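Putative P450-like enzyme (Streptomyces himastatinicus ATCC 53653, PDB 5Z9J) is a heme-binding member of the cytochrome P450 family that probably acts as a monooxygenase in bacterial secondary metabolism. Local coordinates at residues A[129-138]-A[235-246]; A[279-290]-A[306-317]. One frame throughout, in Å; residues are numbered along the deposited sequence.

In the fold
Contact 1 precedes contact 2 along the chain, and their centres lie about 20 Å apart. Contact 1 is mainly helical: helices 125-130 and 132-142 pack on the interrupted pair 224-238 and 240-255, the I-helix of the P450 fold. Contact 2 joins the C-terminal end of helix 270-280 and strand 287-291 to strand 307-310 and the short helix 312-315, with both strands inside the mixed sheet. The two meet where T241 and L245 of the I-helix touch P283 and I284. Both reach the heme, contact 1 with N237, G238, T241, T242 and L245 and contact 2 through I284, V287 and R289, so helical core and sheet together frame the cofactor.

Contact 1: residues A[129-138]-A[235-246]; sequences FAAPLPLIMI and LVNGHLTTAMLI. With HEM (protoporphyrin IX containing Fe), chain E.
Apolar packing centres on P134, whose ring presses into the turn between helices 224-238 and 240-255, with CB 3.6 Å from T242 CB and CG against the backbone oxygen of H239. Small residues let the backbones close in: A131 CA lies 3.5 Å from A243 CB, and the axes of 132-138 and 240-246 approach to 8.1 Å. I246 sets CG2 on A130 CB and crosses L133 at about a right angle. I138 CD1 reaches the carbonyl carbon of G238, where a side chain would clash.

The break falls in the I-helix segment that, as in other P450s, passes over the heme; G238 CA sits 3.3 Å from HEM C2C. T242 sets OG1 anti to its carbonyl carbon (chi1 -55°), which turns CG2 to P134 while OG1 bonds back to G238 O (3.0 Å), the donor lying above the carbonyl plane. Replacing T242 by an alanine would remove CG2 and OG1, which is likely to thin the packing on P134 and leave G238 O without this hydroxyl.

Polar and ring contacts gather at H239. NE2 gives A131 O a weak bond, 3.1 Å and 126° at the hydrogen. L135 CB makes a CH-pi contact over one ring face, and L240 CD1 lies over the opposite face.

Contact 2: residues A[279-290]-A[306-317]; sequences RYMSPICGVGRA and QLLLVWTGAANR. With HEM (protoporphyrin IX containing Fe), chain E; TAM (tris(hydroxyethyl)aminomethane), chain F.
R317 sets CG anti to its carbonyl carbon (chi1 -56°) and bends at chi2, and Y280 holds CG opposite the backbone N (chi1 -179°), which brings guanidinium and ring together. The groups stack 4.0 Å apart between the R317 CZ atom and the Y280 ring centroid, a cation-pi contact with planes 19° apart. Here the end of the K helix, carrying R279 of the P450 ExxR motif, meets N316 and R317, which follow the short helix 312-315, while strands 287-290 and 307-310 pair antiparallel in the mixed sheet.

The same arginine also holds the Y280 backbone through its edge: NH2 donates 2.6 Å to Y280 O, on a lone pair and in the carbonyl plane, and NE donates to a water. NH1 is engaged by D326. R279 sends NH1 to N316 O nearly along the C=O axis (3.0 Å), its NE being bound to E276 as the motif leads one to expect. N316 ND2 answers with an in-plane bond of 2.8 Å to S282 OG, whose hydroxyl also pairs with M278 O.

Between helix end and sheet, G313 N donates to C285 O (2.7 Å), and a side chain on G313 would collide with C285 CB. That oxygen also lies at the edge of the W311 ring, 3.4 Å from CE3. W311 centres an inverse gamma turn and offers a ring face to tris(hydroxyethyl)aminomethane, while NE1 bonds N37.

In the sheet, V287 pairs with V310 and R289 with L308 through reciprocal backbone bonds. On the face shared by V287, R289, L308 and V310, the R289 chain bends at chi2 and its CG rests on V310 CG2. NH1 donates to both G288 O and HEM O1A, and NH2 donates to HEM O2A at 2.7 Å.

Contact 1: residues A[129-138]-A[235-246]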
# COMPACT_ATOMS: atom_id res chain seq x y z
N PHE A 129 -6.45 -0.52 16.21
CA PHE A 129 -5.13 0.06 16.31
C PHE A 129 -4.46 0.20 14.98
O PHE A 129 -4.07 1.31 14.62
CB PHE A 129 -4.27 -0.79 17.24
CG PHE A 129 -2.90 -0.23 17.48
CD1 PHE A 129 -2.73 0.95 18.19
CD2 PHE A 129 -1.78 -0.88 17.01
CE1 PHE A 129 -1.47 1.48 18.43
CE2 PHE A 129 -0.51 -0.36 17.25
CZ PHE A 129 -0.36 0.84 17.96
N ALA A 130 -4.28 -0.93 14.27
CA ALA A 130 -3.43 -0.90 13.14
C ALA A 130 -3.98 -0.07 12.00
O ALA A 130 -3.17 0.55 11.29
CB ALA A 130 -3.12 -2.36 12.64
N ALA A 131 -5.30 -0.04 11.80
CA ALA A 131 -5.88 0.78 10.72
C ALA A 131 -6.02 2.23 11.12
O ALA A 131 -5.66 3.10 10.31
CB ALA A 131 -7.25 0.28 10.27
N PRO A 132 -6.56 2.51 12.32
CA PRO A 132 -6.67 3.93 12.60
C PRO A 132 -5.38 4.74 12.61
O PRO A 132 -5.47 5.95 12.24
CB PRO A 132 -7.27 3.95 14.01
CG PRO A 132 -7.93 2.68 14.17
CD PRO A 132 -7.28 1.70 13.32
N LEU A 133 -4.25 4.16 13.01
CA LEU A 133 -3.00 4.91 13.18
C LEU A 133 -2.48 5.53 11.86
O LEU A 133 -2.37 6.77 11.79
CB LEU A 133 -1.91 4.03 13.85
CG LEU A 133 -0.51 4.67 13.84
CD1 LEU A 133 -0.51 5.97 14.72
CD2 LEU A 133 0.54 3.71 14.35
N PRO A 134 -2.25 4.72 10.79
CA PRO A 134 -1.79 5.32 9.52
C PRO A 134 -2.81 6.24 8.89
O PRO A 134 -2.44 7.19 8.23
CB PRO A 134 -1.56 4.10 8.63
CG PRO A 134 -2.34 3.00 9.28
CD PRO A 134 -2.36 3.25 10.69
N LEU A 135 -4.08 5.97 9.11
CA LEU A 135 -5.12 6.86 8.64
C LEU A 135 -5.00 8.22 9.34
O LEU A 135 -5.09 9.28 8.72
CB LEU A 135 -6.51 6.27 8.86
CG LEU A 135 -7.56 7.30 8.36
CD1 LEU A 135 -7.29 7.63 6.88
CD2 LEU A 135 -8.98 6.89 8.59
N ILE A 136 -4.87 8.20 10.66
CA ILE A 136 -4.74 9.43 11.42
C ILE A 136 -3.49 10.24 11.02
O ILE A 136 -3.56 11.48 10.87
CB ILE A 136 -4.73 9.15 12.93
CG1 ILE A 136 -6.11 8.67 13.38
CG2 ILE A 136 -4.36 10.41 13.72
CD1 ILE A 136 -6.14 8.17 14.83
N MET A 137 -2.37 9.55 10.84
CA MET A 137 -1.10 10.17 10.47
C MET A 137 -1.18 10.89 9.15
O MET A 137 -0.59 11.97 8.99
CB MET A 137 0.02 9.12 10.39
CG MET A 137 0.48 8.59 11.74
SD MET A 137 1.19 9.84 12.84
CE MET A 137 2.73 10.26 12.05
N ILE A 138 -1.83 10.28 8.17
CA ILE A 138 -1.93 10.90 6.87
C ILE A 138 -2.94 12.04 6.94
O ILE A 138 -2.75 13.04 6.31
CB ILE A 138 -2.33 9.93 5.78
CG1 ILE A 138 -1.27 8.80 5.68
CG2 ILE A 138 -2.31 10.63 4.45
CD1 ILE A 138 -1.66 7.73 4.69
N LEU A 235 -3.65 8.94 0.68
CA LEU A 235 -4.59 8.19 1.54
C LEU A 235 -4.65 6.73 1.17
O LEU A 235 -4.46 5.85 2.04
CB LEU A 235 -5.98 8.75 1.43
CG LEU A 235 -6.04 10.11 2.13
CD1 LEU A 235 -7.37 10.70 1.77
CD2 LEU A 235 -5.90 9.93 3.65
N VAL A 236 -4.95 6.47 -0.10
CA VAL A 236 -5.19 5.08 -0.50
C VAL A 236 -3.93 4.30 -0.38
O VAL A 236 -4.00 3.14 0.03
CB VAL A 236 -5.73 4.95 -1.94
CG1 VAL A 236 -5.60 3.50 -2.49
CG2 VAL A 236 -7.14 5.41 -2.00
N ASN A 237 -2.80 4.91 -0.73
CA ASN A 237 -1.55 4.12 -0.72
C ASN A 237 -0.91 3.90 0.63
O ASN A 237 -0.08 2.98 0.81
CB ASN A 237 -0.52 4.71 -1.68
CG ASN A 237 -0.75 4.23 -3.13
OD1 ASN A 237 -1.87 3.84 -3.50
ND2 ASN A 237 0.31 4.23 -3.94
N GLY A 238 -1.25 4.80 1.54
CA GLY A 238 -0.64 4.83 2.84
C GLY A 238 -1.48 4.33 3.99
O GLY A 238 -0.97 4.29 5.10
N HIS A 239 -2.74 3.97 3.76
CA HIS A 239 -3.60 3.58 4.87
C HIS A 239 -3.55 2.09 5.19
O HIS A 239 -2.87 1.66 6.11
CB HIS A 239 -5.03 3.99 4.55
CG HIS A 239 -6.01 3.67 5.63
ND1 HIS A 239 -7.37 3.62 5.42
CD2 HIS A 239 -5.83 3.38 6.95
CE1 HIS A 239 -7.98 3.31 6.55
NE2 HIS A 239 -7.06 3.16 7.49
N LEU A 240 -4.23 1.29 4.39
CA LEU A 240 -4.43 -0.11 4.70
C LEU A 240 -3.14 -0.92 4.43
O LEU A 240 -2.96 -1.99 4.99
CB LEU A 240 -5.60 -0.70 3.88
CG LEU A 240 -6.97 -0.78 4.58
CD1 LEU A 240 -7.22 0.45 5.34
CD2 LEU A 240 -8.13 -0.95 3.61
N THR A 241 -2.26 -0.40 3.60
CA THR A 241 -0.95 -1.03 3.39
C THR A 241 -0.19 -1.05 4.71
O THR A 241 0.41 -2.07 5.10
CB THR A 241 -0.11 -0.28 2.31
OG1 THR A 241 -0.02 1.12 2.61
CG2 THR A 241 -0.77 -0.44 0.97
N THR A 242 -0.21 0.10 5.39
CA THR A 242 0.48 0.30 6.63
C THR A 242 -0.21 -0.44 7.77
O THR A 242 0.47 -1.03 8.63
CB THR A 242 0.60 1.77 6.99
OG1 THR A 242 1.24 2.50 5.93
CG2 THR A 242 1.47 1.93 8.23
N ALA A 243 -1.55 -0.44 7.75
CA ALA A 243 -2.31 -1.17 8.77
C ALA A 243 -1.89 -2.64 8.71
O ALA A 243 -1.67 -3.29 9.74
CB ALA A 243 -3.77 -1.02 8.57
N MET A 244 -1.80 -3.15 7.49
CA MET A 244 -1.42 -4.56 7.31
C MET A 244 0.01 -4.90 7.72
O MET A 244 0.26 -5.98 8.24
CB MET A 244 -1.61 -5.01 5.85
CG MET A 244 -3.04 -5.42 5.57
SD MET A 244 -3.40 -5.88 3.85
CE MET A 244 -3.15 -4.33 3.00
N LEU A 245 0.96 -4.04 7.38
CA LEU A 245 2.31 -4.25 7.80
C LEU A 245 2.34 -4.37 9.33
O LEU A 245 3.03 -5.21 9.90
CB LEU A 245 3.20 -3.11 7.35
CG LEU A 245 4.63 -3.22 7.87
CD1 LEU A 245 5.30 -4.61 7.46
CD2 LEU A 245 5.47 -2.07 7.45
N ILE A 246 1.65 -3.47 10.03
CA ILE A 246 1.64 -3.53 11.48
C ILE A 246 0.97 -4.83 11.96
O ILE A 246 1.55 -5.61 12.74
CB ILE A 246 0.91 -2.25 12.14
CG1 ILE A 246 1.72 -0.95 11.88
CG2 ILE A 246 0.74 -2.49 13.63
CD1 ILE A 246 0.89 0.43 12.13
CHA HEM E . 4.28 3.47 -4.12
CHB HEM E . 3.88 -0.22 -1.08
CHC HEM E . 3.04 2.93 2.49
CHD HEM E . 2.48 6.48 -0.67
C1A HEM E . 4.29 2.17 -3.66
C2A HEM E . 4.58 0.95 -4.41
C3A HEM E . 4.49 -0.08 -3.57
C4A HEM E . 4.12 0.47 -2.25
CMA HEM E . 4.70 -1.56 -3.91
CAA HEM E . 4.94 0.85 -5.91
CBA HEM E . 3.69 0.97 -6.80
CGA HEM E . 3.98 0.58 -8.25
O1A HEM E . 3.04 0.47 -9.08
O2A HEM E . 5.15 0.40 -8.65
C1B HEM E . 3.69 0.32 0.16
C2B HEM E . 3.73 -0.42 1.39
C3B HEM E . 3.50 0.45 2.38
C4B HEM E . 3.28 1.76 1.78
CMB HEM E . 4.01 -1.93 1.44
CAB HEM E . 3.43 0.23 3.89
CBB HEM E . 3.66 -0.94 4.48
C1C HEM E . 2.84 4.20 1.97
C2C HEM E . 2.56 5.44 2.73
C3C HEM E . 2.41 6.40 1.84
C4C HEM E . 2.56 5.81 0.53
CMC HEM E . 2.52 5.51 4.27
CAC HEM E . 2.09 7.91 1.97
CBC HEM E . 1.96 8.55 3.12
C1D HEM E . 2.87 5.98 -1.88
C2D HEM E . 2.81 6.72 -3.10
C3D HEM E . 3.38 5.79 -4.16
C4D HEM E . 3.73 4.57 -3.48
CMD HEM E . 2.26 8.15 -3.33
CAD HEM E . 3.48 6.09 -5.66
CBD HEM E . 4.83 6.68 -6.00
CGD HEM E . 4.94 6.76 -7.51
O1D HEM E . 4.13 6.14 -8.24
O2D HEM E . 5.89 7.43 -8.01
NA HEM E . 4.03 1.81 -2.37
NB HEM E . 3.39 1.65 0.43
NC HEM E . 2.80 4.50 0.66
ND HEM E . 3.45 4.72 -2.12
FE HEM E . 3.55 3.25 -0.85

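Contact 2: residues A[279-290]-A[306-317]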
# COMPACT_ATOMS: atom_id res chain seq x y z
N ARG A 279 8.59 -8.67 3.10
CA ARG A 279 8.98 -9.67 2.11
C ARG A 279 7.99 -10.83 2.12
O ARG A 279 7.40 -11.15 1.09
CB ARG A 279 10.39 -10.17 2.38
CG ARG A 279 10.88 -11.10 1.29
CD ARG A 279 12.13 -11.78 1.79
NE ARG A 279 11.95 -12.63 2.96
CZ ARG A 279 11.53 -13.90 2.92
NH1 ARG A 279 11.19 -14.46 1.75
NH2 ARG A 279 11.42 -14.61 4.04
N TYR A 280 7.71 -11.30 3.34
CA TYR A 280 6.99 -12.55 3.63
C TYR A 280 5.48 -12.48 3.46
O TYR A 280 4.83 -13.46 3.06
CB TYR A 280 7.36 -13.00 5.06
CG TYR A 280 6.74 -14.28 5.52
CD1 TYR A 280 7.39 -15.49 5.32
CD2 TYR A 280 5.48 -14.30 6.14
CE1 TYR A 280 6.83 -16.67 5.72
CE2 TYR A 280 4.92 -15.50 6.57
CZ TYR A 280 5.62 -16.68 6.35
OH TYR A 280 5.13 -17.90 6.73
N MET A 281 4.89 -11.33 3.77
CA MET A 281 3.47 -11.15 3.63
C MET A 281 3.26 -9.72 3.14
O MET A 281 3.09 -8.80 3.94
CB MET A 281 2.76 -11.44 4.98
CG MET A 281 1.18 -11.42 4.97
SD MET A 281 0.49 -11.84 6.61
CE MET A 281 1.25 -13.45 6.78
N SER A 282 3.31 -9.56 1.81
CA SER A 282 3.53 -8.28 1.21
C SER A 282 2.19 -7.53 1.14
O SER A 282 1.30 -7.96 0.41
CB SER A 282 4.19 -8.49 -0.16
OG SER A 282 5.36 -9.33 -0.02
N PRO A 283 2.04 -6.44 1.92
CA PRO A 283 0.75 -5.72 1.86
C PRO A 283 0.28 -5.37 0.46
O PRO A 283 -0.91 -5.48 0.11
CB PRO A 283 1.02 -4.44 2.70
CG PRO A 283 2.03 -4.83 3.66
CD PRO A 283 2.94 -5.85 2.93
N ILE A 284 1.22 -4.91 -0.36
CA ILE A 284 0.97 -4.84 -1.80
C ILE A 284 1.75 -6.03 -2.40
O ILE A 284 2.98 -6.09 -2.38
CB ILE A 284 1.42 -3.52 -2.42
CG1 ILE A 284 0.63 -2.33 -1.82
CG2 ILE A 284 1.21 -3.50 -3.90
CD1 ILE A 284 -0.87 -2.33 -2.13
N CYS A 285 1.01 -7.02 -2.89
CA CYS A 285 1.70 -8.24 -3.34
C CYS A 285 1.70 -8.41 -4.87
O CYS A 285 2.21 -9.39 -5.38
CB CYS A 285 1.09 -9.45 -2.65
SG CYS A 285 -0.61 -9.78 -3.01
N GLY A 286 1.05 -7.48 -5.57
CA GLY A 286 1.15 -7.39 -7.00
C GLY A 286 0.85 -6.00 -7.50
O GLY A 286 0.06 -5.28 -6.89
N VAL A 287 1.50 -5.60 -8.59
CA VAL A 287 1.19 -4.33 -9.23
C VAL A 287 1.02 -4.52 -10.73
O VAL A 287 1.65 -5.43 -11.34
CB VAL A 287 2.29 -3.24 -8.98
CG1 VAL A 287 2.46 -2.99 -7.46
CG2 VAL A 287 3.59 -3.63 -9.56
N GLY A 288 0.17 -3.66 -11.31
CA GLY A 288 -0.18 -3.73 -12.70
C GLY A 288 0.70 -2.90 -13.60
O GLY A 288 1.21 -1.83 -13.22
N ARG A 289 0.92 -3.43 -14.80
CA ARG A 289 1.73 -2.75 -15.79
C ARG A 289 1.11 -3.03 -17.14
O ARG A 289 0.44 -4.05 -17.31
CB ARG A 289 3.18 -3.25 -15.71
CG ARG A 289 3.94 -2.82 -14.46
CD ARG A 289 4.10 -1.32 -14.40
NE ARG A 289 5.01 -0.80 -13.38
CZ ARG A 289 4.67 -0.51 -12.12
NH1 ARG A 289 3.45 -0.77 -11.69
NH2 ARG A 289 5.55 0.01 -11.29
N ALA A 290 1.31 -2.14 -18.09
CA ALA A 290 0.79 -2.31 -19.45
C ALA A 290 1.95 -2.25 -20.38
O ALA A 290 2.78 -1.35 -20.25
CB ALA A 290 -0.24 -1.22 -19.80
N GLN A 306 -0.62 -5.20 -23.59
CA GLN A 306 -1.15 -6.23 -22.71
C GLN A 306 -1.07 -5.80 -21.26
O GLN A 306 -0.19 -5.00 -20.90
CB GLN A 306 -0.40 -7.56 -22.89
CG GLN A 306 -0.56 -8.26 -24.25
CD GLN A 306 -1.99 -8.62 -24.58
OE1 GLN A 306 -2.61 -9.41 -23.87
NE2 GLN A 306 -2.50 -8.08 -25.70
N LEU A 307 -2.01 -6.26 -20.45
CA LEU A 307 -1.98 -6.03 -19.03
C LEU A 307 -1.09 -7.10 -18.37
O LEU A 307 -1.34 -8.29 -18.53
CB LEU A 307 -3.39 -6.08 -18.44
CG LEU A 307 -3.56 -5.87 -16.94
CD1 LEU A 307 -3.06 -4.48 -16.51
CD2 LEU A 307 -5.03 -6.02 -16.53
N LEU A 308 -0.08 -6.65 -17.64
CA LEU A 308 0.84 -7.53 -16.93
C LEU A 308 0.82 -7.26 -15.44
O LEU A 308 1.05 -6.11 -14.97
CB LEU A 308 2.25 -7.39 -17.51
CG LEU A 308 3.37 -8.26 -16.91
CD1 LEU A 308 3.13 -9.66 -17.31
CD2 LEU A 308 4.73 -7.82 -17.45
N LEU A 309 0.49 -8.32 -14.70
CA LEU A 309 0.51 -8.33 -13.25
C LEU A 309 1.84 -8.83 -12.76
O LEU A 309 2.20 -9.99 -12.96
CB LEU A 309 -0.60 -9.21 -12.70
CG LEU A 309 -1.97 -8.69 -13.13
CD1 LEU A 309 -3.11 -9.45 -12.44
CD2 LEU A 309 -2.10 -7.18 -12.95
N VAL A 310 2.57 -7.92 -12.12
CA VAL A 310 3.86 -8.18 -11.53
C VAL A 310 3.65 -8.63 -10.07
O VAL A 310 3.27 -7.79 -9.21
CB VAL A 310 4.75 -6.94 -11.59
CG1 VAL A 310 6.05 -7.18 -10.87
CG2 VAL A 310 4.94 -6.47 -13.02
N TRP A 311 3.83 -9.94 -9.79
CA TRP A 311 3.53 -10.43 -8.43
C TRP A 311 4.76 -10.31 -7.51
O TRP A 311 5.56 -11.24 -7.35
CB TRP A 311 2.96 -11.85 -8.48
CG TRP A 311 1.64 -11.87 -9.19
CD1 TRP A 311 1.39 -12.28 -10.48
CD2 TRP A 311 0.38 -11.42 -8.65
NE1 TRP A 311 0.04 -12.11 -10.77
CE2 TRP A 311 -0.60 -11.60 -9.67
CE3 TRP A 311 -0.03 -10.90 -7.42
CZ2 TRP A 311 -1.95 -11.26 -9.49
CZ3 TRP A 311 -1.37 -10.57 -7.24
CH2 TRP A 311 -2.31 -10.75 -8.27
N THR A 312 4.90 -9.12 -6.94
CA THR A 312 5.92 -8.79 -6.01
C THR A 312 5.80 -9.74 -4.82
O THR A 312 6.84 -10.18 -4.27
CB THR A 312 5.78 -7.31 -5.55
OG1 THR A 312 4.44 -7.13 -5.11
CG2 THR A 312 6.08 -6.37 -6.70
N GLY A 313 4.58 -10.13 -4.42
CA GLY A 313 4.48 -11.09 -3.32
C GLY A 313 5.16 -12.43 -3.68
O GLY A 313 5.85 -13.05 -2.88
N ALA A 314 4.93 -12.89 -4.90
CA ALA A 314 5.55 -14.15 -5.33
C ALA A 314 7.06 -13.99 -5.56
O ALA A 314 7.86 -14.87 -5.19
CB ALA A 314 4.85 -14.65 -6.59
N ALA A 315 7.48 -12.86 -6.12
CA ALA A 315 8.89 -12.57 -6.36
C ALA A 315 9.66 -12.63 -5.07
O ALA A 315 10.76 -13.21 -5.04
CB ALA A 315 9.06 -11.18 -6.98
N ASN A 316 8.99 -12.17 -4.00
CA ASN A 316 9.59 -12.14 -2.67
C ASN A 316 9.79 -13.52 -2.08
O ASN A 316 10.45 -13.64 -1.02
CB ASN A 316 8.70 -11.35 -1.69
CG ASN A 316 8.77 -9.85 -1.91
OD1 ASN A 316 9.70 -9.34 -2.51
ND2 ASN A 316 7.79 -9.14 -1.41
N ARG A 317 9.18 -14.53 -2.69
CA ARG A 317 9.45 -15.91 -2.22
C ARG A 317 10.38 -16.64 -3.21
O ARG A 317 10.54 -17.87 -3.13
CB ARG A 317 8.15 -16.70 -2.05
CG ARG A 317 7.12 -16.03 -1.11
CD ARG A 317 7.71 -15.75 0.27
NE ARG A 317 6.69 -15.45 1.26
CZ ARG A 317 6.13 -16.37 2.04
NH1 ARG A 317 6.51 -17.64 1.96
NH2 ARG A 317 5.20 -16.02 2.92
CHA HEM E . 4.28 3.47 -4.12
CHB HEM E . 3.88 -0.22 -1.08
CHC HEM E . 3.04 2.93 2.49
CHD HEM E . 2.48 6.48 -0.67
C1A HEM E . 4.29 2.17 -3.66
C2A HEM E . 4.58 0.95 -4.41
C3A HEM E . 4.49 -0.08 -3.57
C4A HEM E . 4.12 0.47 -2.25
CMA HEM E . 4.70 -1.56 -3.91
CAA HEM E . 4.94 0.85 -5.91
CBA HEM E . 3.69 0.97 -6.80
CGA HEM E . 3.98 0.58 -8.25
O1A HEM E . 3.04 0.47 -9.08
O2A HEM E . 5.15 0.40 -8.65
C1B HEM E . 3.69 0.32 0.16
C2B HEM E . 3.73 -0.42 1.39
C3B HEM E . 3.50 0.45 2.38
C4B HEM E . 3.28 1.76 1.78
CMB HEM E . 4.01 -1.93 1.44
CAB HEM E . 3.43 0.23 3.89
CBB HEM E . 3.66 -0.94 4.48
C1C HEM E . 2.84 4.20 1.97
C2C HEM E . 2.56 5.44 2.73
C3C HEM E . 2.41 6.40 1.84
C4C HEM E . 2.56 5.81 0.53
CMC HEM E . 2.52 5.51 4.27
CAC HEM E . 2.09 7.91 1.97
CBC HEM E . 1.96 8.55 3.12
C1D HEM E . 2.87 5.98 -1.88
C2D HEM E . 2.81 6.72 -3.10
C3D HEM E . 3.38 5.79 -4.16
C4D HEM E . 3.73 4.57 -3.48
CMD HEM E . 2.26 8.15 -3.33
CAD HEM E . 3.48 6.09 -5.66
CBD HEM E . 4.83 6.68 -6.00
CGD HEM E . 4.94 6.76 -7.51
O1D HEM E . 4.13 6.14 -8.24
O2D HEM E . 5.89 7.43 -8.01
NA HEM E . 4.03 1.81 -2.37
NB HEM E . 3.39 1.65 0.43
NC HEM E . 2.80 4.50 0.66
ND HEM E . 3.45 4.72 -2.12
FE HEM E . 3.55 3.25 -0.85
C TAM F . -3.64 -15.47 -10.40
C1 TAM F . -3.12 -16.80 -11.08
C2 TAM F . -4.52 -15.75 -9.17
C3 TAM F . -2.43 -14.58 -10.01
C4 TAM F . -3.12 -17.99 -10.11
C5 TAM F . -4.98 -14.42 -8.60
C6 TAM F . -1.34 -15.30 -9.20
N TAM F . -4.44 -14.70 -11.36
O4 TAM F . -4.33 -18.71 -10.21
O5 TAM F . -5.20 -13.54 -9.71
O6 TAM F . -1.83 -15.60 -7.91
O HOH W 1 5.60 -13.16 -0.06